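Local coordinates for protein phosphatidylinositol-specific phospholipase C1 (PDB 3H4X) that belongs to the calcium-dependent phosphoinositide phospholipase C family and folds as a single-chain alpha/beta barrel, at residues P233-R244 and W255-Y266. Sequence-based numbering, arbitrary orientation.
Unlike the reference sequence in segment 255-266: Ala264 (reference Pro).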
# COMPACT_ATOMS: atom_id res chain seq x y z
N PRO A 233 3.83 -7.91 0.08
CA PRO A 233 4.99 -7.28 -0.54
C PRO A 233 4.72 -7.08 -2.02
O PRO A 233 4.13 -7.96 -2.67
CB PRO A 233 6.10 -8.31 -0.32
CG PRO A 233 5.39 -9.61 -0.28
CD PRO A 233 4.07 -9.33 0.38
N ALA A 234 5.14 -5.94 -2.55
CA ALA A 234 4.94 -5.63 -3.95
C ALA A 234 6.26 -5.65 -4.71
O ALA A 234 7.33 -5.40 -4.14
CB ALA A 234 4.28 -4.27 -4.10
N VAL A 235 6.19 -5.95 -6.00
CA VAL A 235 7.34 -5.81 -6.89
C VAL A 235 7.33 -4.39 -7.43
O VAL A 235 6.44 -3.99 -8.18
CB VAL A 235 7.30 -6.82 -8.05
CG1 VAL A 235 8.62 -6.79 -8.81
CG2 VAL A 235 7.01 -8.22 -7.51
N HIS A 236 8.33 -3.62 -7.02
CA HIS A 236 8.37 -2.19 -7.26
C HIS A 236 9.28 -1.89 -8.45
O HIS A 236 10.42 -2.34 -8.49
CB HIS A 236 8.87 -1.51 -5.99
CG HIS A 236 9.02 -0.02 -6.09
ND1 HIS A 236 8.00 0.82 -6.48
CD2 HIS A 236 10.07 0.77 -5.78
CE1 HIS A 236 8.43 2.07 -6.43
NE2 HIS A 236 9.68 2.07 -6.01
N GLY A 237 8.74 -1.14 -9.41
CA GLY A 237 9.46 -0.80 -10.63
C GLY A 237 8.80 -1.48 -11.81
O GLY A 237 8.85 -2.70 -11.94
N ALA A 238 8.17 -0.68 -12.67
CA ALA A 238 7.45 -1.21 -13.83
C ALA A 238 8.41 -1.96 -14.73
O ALA A 238 9.50 -1.47 -15.05
CB ALA A 238 6.79 -0.08 -14.59
N ALA A 239 8.00 -3.15 -15.16
CA ALA A 239 8.84 -4.00 -16.00
C ALA A 239 7.97 -4.86 -16.90
O ALA A 239 6.83 -5.18 -16.54
CB ALA A 239 9.74 -4.87 -15.14
N PRO A 240 8.50 -5.26 -18.06
CA PRO A 240 7.77 -6.15 -18.97
C PRO A 240 7.78 -7.59 -18.49
O PRO A 240 8.55 -7.95 -17.59
CB PRO A 240 8.56 -6.02 -20.27
CG PRO A 240 9.94 -5.75 -19.83
CD PRO A 240 9.80 -4.86 -18.62
N GLY A 241 6.93 -8.42 -19.08
CA GLY A 241 6.85 -9.83 -18.73
C GLY A 241 6.39 -10.03 -17.30
O GLY A 241 5.57 -9.27 -16.79
N ASP A 242 6.90 -11.07 -16.66
CA ASP A 242 6.61 -11.31 -15.26
C ASP A 242 7.73 -10.67 -14.45
O ASP A 242 8.86 -11.15 -14.46
CB ASP A 242 6.54 -12.81 -14.98
CG ASP A 242 6.15 -13.13 -13.56
OD1 ASP A 242 6.33 -12.27 -12.67
OD2 ASP A 242 5.66 -14.25 -13.32
N PRO A 243 7.43 -9.56 -13.75
CA PRO A 243 8.50 -8.84 -13.05
C PRO A 243 9.18 -9.68 -11.98
O PRO A 243 10.29 -9.37 -11.57
CB PRO A 243 7.77 -7.66 -12.41
CG PRO A 243 6.55 -7.46 -13.26
CD PRO A 243 6.14 -8.85 -13.66
N ARG A 244 8.52 -10.74 -11.53
CA ARG A 244 9.06 -11.57 -10.46
C ARG A 244 10.26 -12.40 -10.93
O ARG A 244 10.98 -12.97 -10.11
CB ARG A 244 7.97 -12.45 -9.86
CG ARG A 244 6.87 -11.62 -9.19
CD ARG A 244 5.59 -12.39 -8.94
NE ARG A 244 5.04 -12.97 -10.16
CZ ARG A 244 3.89 -13.62 -10.22
NH1 ARG A 244 3.14 -13.75 -9.13
NH2 ARG A 244 3.49 -14.15 -11.37
N TRP A 255 4.86 -15.31 -3.71
CA TRP A 255 4.41 -14.51 -2.57
C TRP A 255 4.20 -13.05 -2.95
O TRP A 255 3.78 -12.25 -2.12
CB TRP A 255 5.35 -14.70 -1.37
CG TRP A 255 5.22 -16.10 -0.89
CD1 TRP A 255 6.12 -17.11 -1.05
CD2 TRP A 255 4.08 -16.68 -0.26
NE1 TRP A 255 5.61 -18.28 -0.53
CE2 TRP A 255 4.36 -18.04 -0.04
CE3 TRP A 255 2.84 -16.16 0.16
CZ2 TRP A 255 3.45 -18.89 0.59
CZ3 TRP A 255 1.94 -17.01 0.77
CH2 TRP A 255 2.25 -18.37 0.98
N PHE A 256 4.45 -12.73 -4.23
CA PHE A 256 4.20 -11.41 -4.79
C PHE A 256 2.95 -11.43 -5.68
O PHE A 256 2.96 -12.05 -6.75
CB PHE A 256 5.38 -10.96 -5.64
CG PHE A 256 6.64 -10.68 -4.87
CD1 PHE A 256 6.81 -9.47 -4.21
CD2 PHE A 256 7.66 -11.62 -4.82
CE1 PHE A 256 7.98 -9.21 -3.52
CE2 PHE A 256 8.82 -11.35 -4.12
CZ PHE A 256 8.98 -10.15 -3.47
N VAL A 257 1.90 -10.75 -5.24
CA VAL A 257 0.69 -10.63 -6.05
C VAL A 257 0.28 -9.17 -6.23
O VAL A 257 -0.83 -8.86 -6.68
CB VAL A 257 -0.48 -11.45 -5.47
CG1 VAL A 257 -0.12 -12.94 -5.47
CG2 VAL A 257 -0.84 -10.98 -4.06
N VAL A 258 1.21 -8.28 -5.88
CA VAL A 258 1.03 -6.84 -5.98
C VAL A 258 2.25 -6.27 -6.70
O VAL A 258 3.38 -6.69 -6.46
CB VAL A 258 0.87 -6.19 -4.59
CG1 VAL A 258 0.62 -4.68 -4.72
CG2 VAL A 258 -0.25 -6.87 -3.82
N PHE A 259 2.00 -5.31 -7.59
CA PHE A 259 3.02 -4.72 -8.44
C PHE A 259 2.81 -3.22 -8.41
O PHE A 259 1.67 -2.76 -8.39
CB PHE A 259 2.91 -5.28 -9.85
CG PHE A 259 3.09 -6.76 -9.91
CD1 PHE A 259 4.32 -7.31 -10.21
CD2 PHE A 259 2.03 -7.60 -9.61
CE1 PHE A 259 4.49 -8.68 -10.23
CE2 PHE A 259 2.19 -8.98 -9.63
CZ PHE A 259 3.42 -9.51 -9.95
N ASP A 260 3.90 -2.47 -8.40
CA ASP A 260 3.83 -1.04 -8.15
C ASP A 260 4.87 -0.36 -9.04
O ASP A 260 6.06 -0.67 -8.96
CB ASP A 260 4.14 -0.80 -6.67
CG ASP A 260 3.90 0.62 -6.23
OD1 ASP A 260 4.50 1.53 -6.81
OD2 ASP A 260 3.10 0.81 -5.28
N GLY A 261 4.42 0.53 -9.92
CA GLY A 261 5.34 1.15 -10.86
C GLY A 261 4.79 2.40 -11.49
O GLY A 261 3.62 2.74 -11.32
N ASP A 262 5.65 3.09 -12.23
CA ASP A 262 5.34 4.38 -12.83
C ASP A 262 4.26 4.28 -13.91
O ASP A 262 4.40 3.50 -14.86
CB ASP A 262 6.63 4.96 -13.41
CG ASP A 262 6.42 6.29 -14.07
OD1 ASP A 262 6.09 7.25 -13.36
OD2 ASP A 262 6.58 6.36 -15.31
N ALA A 263 3.21 5.09 -13.79
CA ALA A 263 2.09 5.05 -14.73
C ALA A 263 2.52 5.30 -16.18
O ALA A 263 2.12 4.55 -17.09
CB ALA A 263 1.01 6.05 -14.33
N ALA A 264 3.30 6.34 -16.41
CA ALA A 264 3.73 6.65 -17.77
C ALA A 264 4.49 5.48 -18.38
O ALA A 264 4.32 5.16 -19.57
CB ALA A 264 4.59 7.91 -17.79
N THR A 265 5.31 4.82 -17.57
CA THR A 265 6.06 3.66 -18.03
C THR A 265 5.12 2.51 -18.42
O THR A 265 5.28 1.90 -19.48
CB THR A 265 7.08 3.20 -16.98
OG1 THR A 265 7.96 4.29 -16.67
CG2 THR A 265 7.90 2.03 -17.49
N TYR A 266 4.12 2.24 -17.58
CA TYR A 266 3.16 1.19 -17.90
C TYR A 266 2.41 1.47 -19.19
O TYR A 266 1.92 0.55 -19.84
CB TYR A 266 2.15 1.01 -16.77
CG TYR A 266 2.67 0.20 -15.60
CD1 TYR A 266 3.19 -1.07 -15.79
CD2 TYR A 266 2.65 0.72 -14.31
CE1 TYR A 266 3.67 -1.81 -14.72
CE2 TYR A 266 3.12 -0.01 -13.25
CZ TYR A 266 3.64 -1.27 -13.46
OH TYR A 266 4.12 -1.99 -12.38
O HOH W 1 2.17 -9.90 -2.49
O HOH W 2 8.35 2.14 -12.28
O HOH W 3 5.55 -4.11 -13.32
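Pro233 lays CB against the Phe256 ring at CE1 (3.8 Å), and a water donating to Pro233 O and Trp255 O and accepting from Val257 N bridges the two segments where direct pairing has yet to begin. Ala234 CB meets Val258 CG1 on the face shared with His236 and Asp260, where Lys127 forms a salt bridge with Asp260 OD2. Val235 is held through both backbone polar atoms, N to Val258 O (2.9 Å) and O from Asp260 N (3.0 Å); with CG2 anti to its carbonyl carbon, that methyl crosses to Phe256 CD1 (3.5 Å) while CB touches Phe259 CD1. These are neighbouring parallel strands of the TIM-type barrel, 232-236 and 258-262, inclined at 37° and flanked by strands 189-195 and 282-286. Gly237 N closes the pairing on Asp260 O (2.8 Å). Beyond it, Ala238 CB sits over one face of Tyr266, 3.7 Å from the ring centroid, with Thr265 CG2 alongside. Pro243 CG packs on Phe259 CD1. Arg244, bent at chi3 (-57°), grips Asp242 side-on through NE and NH2, takes the edge of the Phe259 ring, at CZ, against one face of its guanidinium, the planes 71° apart, and sends NH1 to Phe256 O (2.9 Å); NH1 also meets Asp171 in a salt bridge.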